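Local coordinates for DNA topoisomerase 2-associated protein PAT1 (Saccharomyces cerevisiae, PDB 5LMG), which activates mRNA decapping and represses translation, its C-terminal domain binding directly to the decapping enzyme Dcp2 and the exonuclease Xrn1, at residues 79-84 with 114-119; 94-99 with 122-127; 130-135 with 186-191. The protein carries 2 engineered substitutions. All blocks are in the same frame, centred on the assembly; numbering follows the deposited sequence.

Interaction 1 (79-84 with 114-119). With MG (magnesium ion), chain N.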
loop_
_atom_site.group_PDB
_atom_site.type_symbol
_atom_site.label_atom_id
_atom_site.label_comp_id
_atom_site.label_asym_id
_atom_site.label_seq_id
_atom_site.Cartn_x
_atom_site.Cartn_y
_atom_site.Cartn_z
ATOM N N ALA A 79 -28.750 13.790 4.918
ATOM C CA ALA A 79 -28.044 14.950 5.463
ATOM C C ALA A 79 -26.551 14.661 5.660
ATOM O O ALA A 79 -25.729 15.512 5.320
ATOM C CB ALA A 79 -28.684 15.397 6.767
ATOM N N MET A 80 -26.199 13.438 6.143
ATOM C CA MET A 80 -24.802 13.034 6.341
ATOM C C MET A 80 -24.076 12.920 4.986
ATOM O O MET A 80 -22.957 13.442 4.856
ATOM C CB MET A 80 -24.715 11.721 7.142
ATOM C CG MET A 80 -23.281 11.292 7.476
ATOM S SD MET A 80 -22.527 10.224 6.216
ATOM C CE MET A 80 -23.365 8.679 6.543
ATOM N N TRP A 81 -24.704 12.224 3.996
ATOM C CA TRP A 81 -24.153 12.057 2.650
ATOM C C TRP A 81 -23.886 13.426 2.012
ATOM O O TRP A 81 -22.791 13.646 1.505
ATOM C CB TRP A 81 -25.064 11.181 1.750
ATOM C CG TRP A 81 -24.639 11.156 0.302
ATOM C CD1 TRP A 81 -25.242 11.803 -0.737
ATOM C CD2 TRP A 81 -23.467 10.526 -0.246
ATOM N NE1 TRP A 81 -24.546 11.579 -1.906
ATOM C CE2 TRP A 81 -23.448 10.806 -1.632
ATOM C CE3 TRP A 81 -22.432 9.743 0.300
ATOM C CZ2 TRP A 81 -22.441 10.326 -2.483
ATOM C CZ3 TRP A 81 -21.450 9.247 -0.549
ATOM C CH2 TRP A 81 -21.458 9.542 -1.922
ATOM N N GLU A 82 -24.860 14.349 2.105
ATOM C CA GLU A 82 -24.745 15.710 1.569
ATOM C C GLU A 82 -23.627 16.522 2.246
ATOM O O GLU A 82 -22.930 17.270 1.561
ATOM C CB GLU A 82 -26.089 16.448 1.636
ATOM C CG GLU A 82 -27.029 16.083 0.499
ATOM C CD GLU A 82 -28.294 16.918 0.436
ATOM O OE1 GLU A 82 -28.205 18.115 0.075
ATOM O OE2 GLU A 82 -29.381 16.369 0.725
ATOM N N ALA A 83 -23.416 16.322 3.566
ATOM C CA ALA A 83 -22.362 16.990 4.349
ATOM C C ALA A 83 -20.926 16.548 3.962
ATOM O O ALA A 83 -19.963 17.193 4.375
ATOM C CB ALA A 83 -22.603 16.783 5.838
ATOM N N LEU A 84 -20.790 15.477 3.150
ATOM C CA LEU A 84 -19.504 14.941 2.681
ATOM C C LEU A 84 -18.941 15.624 1.414
ATOM O O LEU A 84 -17.731 15.544 1.172
ATOM C CB LEU A 84 -19.575 13.417 2.470
ATOM C CG LEU A 84 -19.767 12.505 3.682
ATOM C CD1 LEU A 84 -19.934 11.067 3.234
ATOM C CD2 LEU A 84 -18.589 12.587 4.644
ATOM N N ASN A 114 -20.969 2.654 7.856
ATOM C CA ASN A 114 -22.093 1.931 8.452
ATOM C C ASN A 114 -23.457 2.437 7.943
ATOM O O ASN A 114 -24.418 1.669 7.960
ATOM C CB ASN A 114 -22.052 2.024 9.985
ATOM C CG ASN A 114 -20.961 1.219 10.642
ATOM O OD1 ASN A 114 -20.416 0.260 10.076
ATOM N ND2 ASN A 114 -20.637 1.580 11.874
ATOM N N PHE A 115 -23.547 3.715 7.513
ATOM C CA PHE A 115 -24.815 4.325 7.082
ATOM C C PHE A 115 -24.942 4.584 5.569
ATOM O O PHE A 115 -25.901 5.230 5.147
ATOM C CB PHE A 115 -25.082 5.620 7.883
ATOM C CG PHE A 115 -25.237 5.378 9.366
ATOM C CD1 PHE A 115 -26.448 4.944 9.891
ATOM C CD2 PHE A 115 -24.154 5.524 10.228
ATOM C CE1 PHE A 115 -26.583 4.683 11.261
ATOM C CE2 PHE A 115 -24.285 5.255 11.594
ATOM C CZ PHE A 115 -25.500 4.842 12.104
ATOM N N LEU A 116 -24.018 4.054 4.756
ATOM C CA LEU A 116 -24.060 4.230 3.303
ATOM C C LEU A 116 -24.428 2.954 2.564
ATOM O O LEU A 116 -24.226 1.857 3.088
ATOM C CB LEU A 116 -22.710 4.735 2.767
ATOM C CG LEU A 116 -22.172 6.065 3.282
ATOM C CD1 LEU A 116 -20.794 6.299 2.747
ATOM C CD2 LEU A 116 -23.091 7.230 2.928
ATOM N N ASP A 117 -24.941 3.100 1.328
ATOM C CA ASP A 117 -25.237 1.954 0.471
ATOM C C ASP A 117 -24.044 1.707 -0.470
ATOM O O ASP A 117 -23.057 2.454 -0.400
ATOM C CB ASP A 117 -26.593 2.090 -0.266
ATOM C CG ASP A 117 -26.724 3.190 -1.312
ATOM O OD1 ASP A 117 -25.687 3.722 -1.755
ATOM O OD2 ASP A 117 -27.860 3.491 -1.707
ATOM N N LYS A 118 -24.122 0.659 -1.317
ATOM C CA LYS A 118 -23.054 0.244 -2.226
ATOM C C LYS A 118 -22.568 1.359 -3.177
ATOM O O LYS A 118 -21.358 1.616 -3.231
ATOM C CB LYS A 118 -23.468 -1.023 -3.003
ATOM C CG LYS A 118 -22.348 -1.662 -3.827
ATOM C CD LYS A 118 -22.894 -2.778 -4.709
ATOM C CE LYS A 118 -22.079 -2.957 -5.967
ATOM N NZ LYS A 118 -22.483 -4.169 -6.730
ATOM N N GLN A 119 -23.493 2.017 -3.905
ATOM C CA GLN A 119 -23.154 3.071 -4.873
ATOM C C GLN A 119 -22.520 4.308 -4.219
ATOM O O GLN A 119 -21.653 4.939 -4.836
ATOM C CB GLN A 119 -24.348 3.455 -5.762
ATOM C CG GLN A 119 -24.778 2.366 -6.779
ATOM C CD GLN A 119 -23.658 1.841 -7.665
ATOM O OE1 GLN A 119 -23.303 0.659 -7.623
ATOM N NE2 GLN A 119 -23.064 2.707 -8.473
HETATM MG MG MG N . -28.621 4.774 -3.267
HETATM O O HOH W 1 -26.658 5.353 -3.893
HETATM O O HOH W 2 -28.715 6.608 -1.864
#

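Interaction 2 (94-99 with 122-127)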
loop_
_atom_site.group_PDB
_atom_site.type_symbol
_atom_site.label_atom_id
_atom_site.label_comp_id
_atom_site.label_asym_id
_atom_site.label_seq_id
_atom_site.Cartn_x
_atom_site.Cartn_y
_atom_site.Cartn_z
ATOM N N ASN A 94 -11.496 18.399 -4.221
ATOM C CA ASN A 94 -12.791 18.061 -3.616
ATOM C C ASN A 94 -12.779 18.191 -2.065
ATOM O O ASN A 94 -11.820 17.730 -1.431
ATOM C CB ASN A 94 -13.228 16.659 -4.075
ATOM C CG ASN A 94 -14.570 16.219 -3.557
ATOM O OD1 ASN A 94 -14.673 15.624 -2.486
ATOM N ND2 ASN A 94 -15.624 16.475 -4.316
ATOM N N PRO A 95 -13.807 18.830 -1.439
ATOM C CA PRO A 95 -13.803 18.978 0.035
ATOM C C PRO A 95 -13.641 17.680 0.835
ATOM O O PRO A 95 -13.059 17.720 1.920
ATOM C CB PRO A 95 -15.135 19.674 0.331
ATOM C CG PRO A 95 -15.472 20.394 -0.938
ATOM C CD PRO A 95 -15.001 19.469 -2.029
ATOM N N PHE A 96 -14.126 16.531 0.298
ATOM C CA PHE A 96 -13.976 15.231 0.957
ATOM C C PHE A 96 -12.491 14.829 1.034
ATOM O O PHE A 96 -12.054 14.340 2.074
ATOM C CB PHE A 96 -14.822 14.136 0.283
ATOM C CG PHE A 96 -14.655 12.770 0.903
ATOM C CD1 PHE A 96 -15.306 12.442 2.089
ATOM C CD2 PHE A 96 -13.833 11.816 0.312
ATOM C CE1 PHE A 96 -15.140 11.186 2.673
ATOM C CE2 PHE A 96 -13.670 10.556 0.893
ATOM C CZ PHE A 96 -14.328 10.248 2.069
ATOM N N ILE A 97 -11.735 15.046 -0.066
ATOM C CA ILE A 97 -10.301 14.759 -0.171
ATOM C C ILE A 97 -9.528 15.575 0.873
ATOM O O ILE A 97 -8.664 15.020 1.548
ATOM C CB ILE A 97 -9.769 14.935 -1.632
ATOM C CG1 ILE A 97 -10.403 13.903 -2.606
ATOM C CG2 ILE A 97 -8.225 14.935 -1.730
ATOM C CD1 ILE A 97 -9.980 12.394 -2.424
ATOM N N SER A 98 -9.872 16.862 1.036
ATOM C CA SER A 98 -9.233 17.725 2.040
ATOM C C SER A 98 -9.562 17.322 3.480
ATOM O O SER A 98 -8.685 17.435 4.341
ATOM C CB SER A 98 -9.567 19.187 1.793
ATOM O OG SER A 98 -8.709 19.689 0.782
ATOM N N MET A 99 -10.795 16.802 3.732
ATOM C CA MET A 99 -11.231 16.323 5.055
ATOM C C MET A 99 -10.346 15.160 5.532
ATOM O O MET A 99 -10.116 15.006 6.735
ATOM C CB MET A 99 -12.720 15.919 5.047
ATOM C CG MET A 99 -13.661 17.113 5.156
ATOM S SD MET A 99 -15.379 16.721 5.630
ATOM C CE MET A 99 -16.028 16.188 4.070
ATOM N N LEU A 122 -18.985 3.215 -3.351
ATOM C CA LEU A 122 -18.251 3.134 -4.615
ATOM C C LEU A 122 -17.854 4.539 -5.089
ATOM O O LEU A 122 -16.719 4.725 -5.520
ATOM C CB LEU A 122 -19.081 2.373 -5.674
ATOM C CG LEU A 122 -18.381 1.738 -6.899
ATOM C CD1 LEU A 122 -18.574 2.563 -8.133
ATOM C CD2 LEU A 122 -16.921 1.370 -6.659
ATOM N N LYS A 123 -18.755 5.537 -4.924
ATOM C CA LYS A 123 -18.492 6.947 -5.267
ATOM C C LYS A 123 -17.330 7.538 -4.444
ATOM O O LYS A 123 -16.547 8.333 -4.974
ATOM C CB LYS A 123 -19.749 7.803 -5.092
ATOM C CG LYS A 123 -20.670 7.791 -6.302
ATOM C CD LYS A 123 -21.902 8.661 -6.055
ATOM C CE LYS A 123 -22.868 8.659 -7.214
ATOM N NZ LYS A 123 -22.354 9.442 -8.371
ATOM N N ILE A 124 -17.211 7.130 -3.171
ATOM C CA ILE A 124 -16.124 7.546 -2.273
ATOM C C ILE A 124 -14.788 6.990 -2.796
ATOM O O ILE A 124 -13.838 7.759 -2.945
ATOM C CB ILE A 124 -16.406 7.182 -0.791
ATOM C CG1 ILE A 124 -17.498 8.135 -0.209
ATOM C CG2 ILE A 124 -15.108 7.196 0.058
ATOM C CD1 ILE A 124 -17.981 7.866 1.196
ATOM N N LEU A 125 -14.741 5.673 -3.106
ATOM C CA LEU A 125 -13.559 4.988 -3.643
ATOM C C LEU A 125 -13.137 5.626 -4.981
ATOM O O LEU A 125 -11.950 5.907 -5.169
ATOM C CB LEU A 125 -13.821 3.481 -3.838
ATOM C CG LEU A 125 -14.069 2.510 -2.654
ATOM C CD1 LEU A 125 -13.152 1.311 -2.743
ATOM C CD2 LEU A 125 -14.024 3.168 -1.273
ATOM N N GLN A 126 -14.117 5.892 -5.884
ATOM C CA GLN A 126 -13.905 6.549 -7.184
ATOM C C GLN A 126 -13.253 7.921 -6.976
ATOM O O GLN A 126 -12.277 8.225 -7.653
ATOM C CB GLN A 126 -15.224 6.710 -7.965
ATOM C CG GLN A 126 -15.740 5.416 -8.596
ATOM C CD GLN A 126 -17.072 5.570 -9.300
ATOM O OE1 GLN A 126 -18.011 6.206 -8.806
ATOM N NE2 GLN A 126 -17.219 4.901 -10.427
ATOM N N LYS A 127 -13.767 8.724 -6.013
ATOM C CA LYS A 127 -13.230 10.045 -5.676
ATOM C C LYS A 127 -11.764 9.941 -5.218
ATOM O O LYS A 127 -10.917 10.657 -5.754
ATOM C CB LYS A 127 -14.089 10.725 -4.583
ATOM C CG LYS A 127 -13.791 12.213 -4.372
ATOM C CD LYS A 127 -14.608 13.093 -5.305
ATOM C CE LYS A 127 -13.792 13.674 -6.428
ATOM N NZ LYS A 127 -14.666 14.284 -7.455
#

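Interaction 3 (130-135 with 186-191)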
loop_
_atom_site.group_PDB
_atom_site.type_symbol
_atom_site.label_atom_id
_atom_site.label_comp_id
_atom_site.label_asym_id
_atom_site.label_seq_id
_atom_site.Cartn_x
_atom_site.Cartn_y
_atom_site.Cartn_z
ATOM N N ASN A 130 -9.489 8.933 -8.142
ATOM C CA ASN A 130 -9.483 10.018 -9.134
ATOM C C ASN A 130 -8.571 11.180 -8.717
ATOM O O ASN A 130 -7.928 11.790 -9.570
ATOM C CB ASN A 130 -10.916 10.538 -9.368
ATOM C CG ASN A 130 -11.052 11.526 -10.497
ATOM O OD1 ASN A 130 -10.917 11.184 -11.673
ATOM N ND2 ASN A 130 -11.346 12.776 -10.162
ATOM N N GLU A 131 -8.528 11.488 -7.405
ATOM C CA GLU A 131 -7.749 12.599 -6.855
ATOM C C GLU A 131 -6.617 12.108 -5.928
ATOM O O GLU A 131 -6.183 12.857 -5.051
ATOM C CB GLU A 131 -8.690 13.559 -6.092
ATOM C CG GLU A 131 -9.807 14.153 -6.933
ATOM C CD GLU A 131 -9.691 15.648 -7.152
ATOM O OE1 GLU A 131 -10.428 16.405 -6.482
ATOM O OE2 GLU A 131 -8.866 16.061 -7.999
ATOM N N LEU A 132 -6.127 10.867 -6.138
ATOM C CA LEU A 132 -5.099 10.245 -5.298
ATOM C C LEU A 132 -3.801 11.065 -5.174
ATOM O O LEU A 132 -3.221 11.096 -4.092
ATOM C CB LEU A 132 -4.813 8.798 -5.745
ATOM C CG LEU A 132 -4.265 7.843 -4.674
ATOM C CD1 LEU A 132 -5.113 7.874 -3.386
ATOM C CD2 LEU A 132 -4.175 6.424 -5.198
ATOM N N SER A 133 -3.385 11.767 -6.246
ATOM C CA SER A 133 -2.178 12.597 -6.220
ATOM C C SER A 133 -2.368 13.891 -5.410
ATOM O O SER A 133 -1.377 14.476 -4.972
ATOM C CB SER A 133 -1.686 12.884 -7.635
ATOM O OG SER A 133 -1.287 11.677 -8.263
ATOM N N HIS A 134 -3.634 14.305 -5.188
ATOM C CA HIS A 134 -4.013 15.492 -4.411
ATOM C C HIS A 134 -4.253 15.144 -2.929
ATOM O O HIS A 134 -4.536 16.034 -2.119
ATOM C CB HIS A 134 -5.277 16.150 -5.009
ATOM C CG HIS A 134 -5.126 16.672 -6.411
ATOM N ND1 HIS A 134 -3.955 16.496 -7.137
ATOM C CD2 HIS A 134 -6.018 17.341 -7.179
ATOM C CE1 HIS A 134 -4.175 17.058 -8.316
ATOM N NE2 HIS A 134 -5.399 17.586 -8.385
ATOM N N LEU A 135 -4.167 13.849 -2.584
ATOM C CA LEU A 135 -4.384 13.373 -1.224
ATOM C C LEU A 135 -3.108 13.655 -0.433
ATOM O O LEU A 135 -2.018 13.235 -0.834
ATOM C CB LEU A 135 -4.763 11.880 -1.246
ATOM C CG LEU A 135 -5.475 11.278 -0.036
ATOM C CD1 LEU A 135 -6.766 12.011 0.299
ATOM C CD2 LEU A 135 -5.775 9.825 -0.279
ATOM N N LEU A 186 -8.719 1.947 -13.826
ATOM C CA LEU A 186 -8.686 2.939 -14.899
ATOM C C LEU A 186 -8.679 4.341 -14.318
ATOM O O LEU A 186 -7.936 5.179 -14.818
ATOM C CB LEU A 186 -9.860 2.757 -15.879
ATOM C CG LEU A 186 -9.728 1.613 -16.890
ATOM C CD1 LEU A 186 -11.038 1.409 -17.654
ATOM C CD2 LEU A 186 -8.571 1.851 -17.853
ATOM N N GLN A 187 -9.449 4.583 -13.224
ATOM C CA GLN A 187 -9.473 5.875 -12.518
ATOM C C GLN A 187 -8.061 6.226 -12.019
ATOM O O GLN A 187 -7.615 7.356 -12.186
ATOM C CB GLN A 187 -10.454 5.853 -11.322
ATOM C CG GLN A 187 -11.936 5.965 -11.688
ATOM C CD GLN A 187 -12.371 7.333 -12.166
ATOM O OE1 GLN A 187 -11.937 8.375 -11.662
ATOM N NE2 GLN A 187 -13.291 7.354 -13.120
ATOM N N LEU A 188 -7.348 5.229 -11.460
ATOM C CA LEU A 188 -5.988 5.379 -10.948
ATOM C C LEU A 188 -4.970 5.712 -12.055
ATOM O O LEU A 188 -4.249 6.700 -11.944
ATOM C CB LEU A 188 -5.590 4.106 -10.174
ATOM C CG LEU A 188 -4.177 4.056 -9.609
ATOM C CD1 LEU A 188 -4.204 3.822 -8.132
ATOM C CD2 LEU A 188 -3.368 2.979 -10.301
ATOM N N ILE A 189 -4.932 4.891 -13.120
ATOM C CA ILE A 189 -3.989 4.993 -14.239
ATOM C C ILE A 189 -4.179 6.280 -15.080
ATOM O O ILE A 189 -3.187 6.895 -15.485
ATOM C CB ILE A 189 -4.083 3.677 -15.084
ATOM C CG1 ILE A 189 -3.665 2.441 -14.246
ATOM C CG2 ILE A 189 -3.265 3.736 -16.363
ATOM C CD1 ILE A 189 -4.312 1.072 -14.749
ATOM N N ARG A 190 -5.439 6.688 -15.325
ATOM C CA ARG A 190 -5.752 7.851 -16.157
ATOM C C ARG A 190 -5.611 9.219 -15.482
ATOM O O ARG A 190 -5.361 10.209 -16.174
ATOM C CB ARG A 190 -7.166 7.723 -16.752
ATOM C CG ARG A 190 -7.285 6.603 -17.755
ATOM C CD ARG A 190 -8.707 6.463 -18.245
ATOM N NE ARG A 190 -8.785 5.521 -19.357
ATOM C CZ ARG A 190 -9.904 4.924 -19.757
ATOM N NH1 ARG A 190 -11.054 5.163 -19.132
ATOM N NH2 ARG A 190 -9.884 4.089 -20.789
ATOM N N ASN A 191 -5.802 9.290 -14.166
ATOM C CA ASN A 191 -5.794 10.568 -13.443
ATOM C C ASN A 191 -4.538 10.841 -12.616
ATOM O O ASN A 191 -4.455 11.879 -11.952
ATOM C CB ASN A 191 -7.047 10.663 -12.570
ATOM C CG ASN A 191 -8.308 10.623 -13.397
ATOM O OD1 ASN A 191 -8.683 11.600 -14.054
ATOM N ND2 ASN A 191 -8.942 9.463 -13.460
#

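Interaction 1 (79-84 with 114-119)
Met80 and Trp81, neighbours on the short helix 78-82, meet Leu116, in the loop that leads into helix 118-130. The thioether chain of Met80 leaves with CG opposite its backbone N (chi1 -176°) and then bends at both chi2 and chi3, which brings its terminal methyl round to the loop. There CE lies 3.8 Å from CB of Phe115 and 3.9 Å from CD2 of Leu116, so that one methyl serves two residues. Phe115 offers only its CB to this contact; its ring leads off from the helix and packs on Leu65 of helix 48-70. Leu116 holds CG beside its own N (chi1 -60°) and pushes CD2 between Met80 and the indole. The six-membered ring of Trp81 reaches forward until CE3 is 3.7 Å from Leu116 CD2. All three pairs of side chains cross at roughly right angles. Beyond Leu116 the chain turns polar: Asp117 is the N-cap of helix 118-130, its side chain capping a backbone N in the first turn, and its OD2 binds a magnesium ion at 2.2 Å. OD1 of Asp117 accepts a hydrogen bond of 2.9 Å from water 1, itself a ligand of the magnesium ion; cap, metal and water are together likely to restrict the rotation of the carboxylate. No hydrogen bond links 79-84 to 114-119, so in this mainly helical Pat1 C-terminal domain the contact between them rests on methyl, methylene and indole carbons, while the charge and the metal stay on the flank of the apolar patch.

Interaction 2 (94-99 with 122-127)
Phe96 and Ile124 form the buried, apolar half of a helix-to-helix contact in the alpha-helical Pat1 domain, whose family belongs to the TPR clan: the short helix 95-99 packs against helix 118-130. With CG opposite the backbone N (chi1 178°), the phenyl ring reaches across, and CG2 of Ile124 stands 3.7 Å from both Phe96 CZ and Phe96 CE2, the two side chains meeting at about a right angle. Ile86, Met109 of helix 103-114 and Leu116 close round the pair. Ile97 meets Lys127 at a slant and more loosely, its CD1 3.9 Å from the carbonyl O of Lys127 and its CG1 4.2 Å from Lys127 CG.

The solvent side belongs to Lys127, which is partly exposed where the other touching residues are buried, and which contributes the largest buried area of the contact. It still packs closely on Asn94. Its chain bends at chi2 (87°) and again at chi3, laying the methylenes across the Asn94 side chain: Lys127 CD comes to 3.6 Å from Asn94 CG, and Lys127 CE to 3.8 Å from Asn94 CB. The alkyl part of the lysine thus covers a buried amide, whose ND2 donates to the backbone O of His85. Separately, the backbone N of Asn94 is hydrogen-bonded to Glu131 OE1. Asn94 is also the N-cap of helix 95-99: its side-chain OD1 accepts from Phe96 N at 3.0 Å, with the donor lying 44° out of the carbonyl plane.

Interaction 3 (130-135 with 186-191)
Asn130 points its amide into the notch between Gln187 and Asn191, two residues one turn apart on helix 178-191. Its CG stands opposite the backbone N (chi1 -172°), which carries the amide across to the other helix. The three amides are skewed rather than stacked: the plane of Asn130 is turned 48° from that of Gln187 and 64° from that of Asn191. The main chain of Asn130 takes part as well, its carbonyl O lying 3.3 Å from CB of Asn191. Asn191 is itself tied back to its own helix, ND2 donating to Gln187 O at 2.8 Å in the carbonyl plane and on a lone pair; this holds its amide against rotation. The contact joins the C-terminal end of helix 118-130 to the last turn of helix 178-191, two helices of this domain separated in the chain by helices 136-141 and 151-174. Replacing Asn130 by an alanine is likely to leave the Gln187 and Asn191 amides without the polar group that faces them. On the buried side the chemistry changes: Leu132, just past the helix end, meets Leu188 obliquely, CD2 to CD1 at 3.9 Å, and Leu197 and residues of helix 201-216 pack on the same pair. Nearby, Ser133 OG is hydrogen-bonded to Asn192 OD1.

In the fold
Interactions 1 and 2 both use helix 118-130, the first at its N-terminal lead-in and the second along its middle; their segments alternate along the chain, and they meet where Leu116 CD1 lies 3.6 Å from Ile124 CD1. Interaction 3 takes up the helix's far end, about 22 Å from interaction 1 between centres, and touches interaction 2 where Ile97 CG1 lies 3.9 Å from Glu131 CB. Interaction 2 is the most buried of the three. Interaction 1 is apolar but flanked by a metal site, whereas interaction 3 pairs a buried leucine contact with an amide cluster nearer the surface.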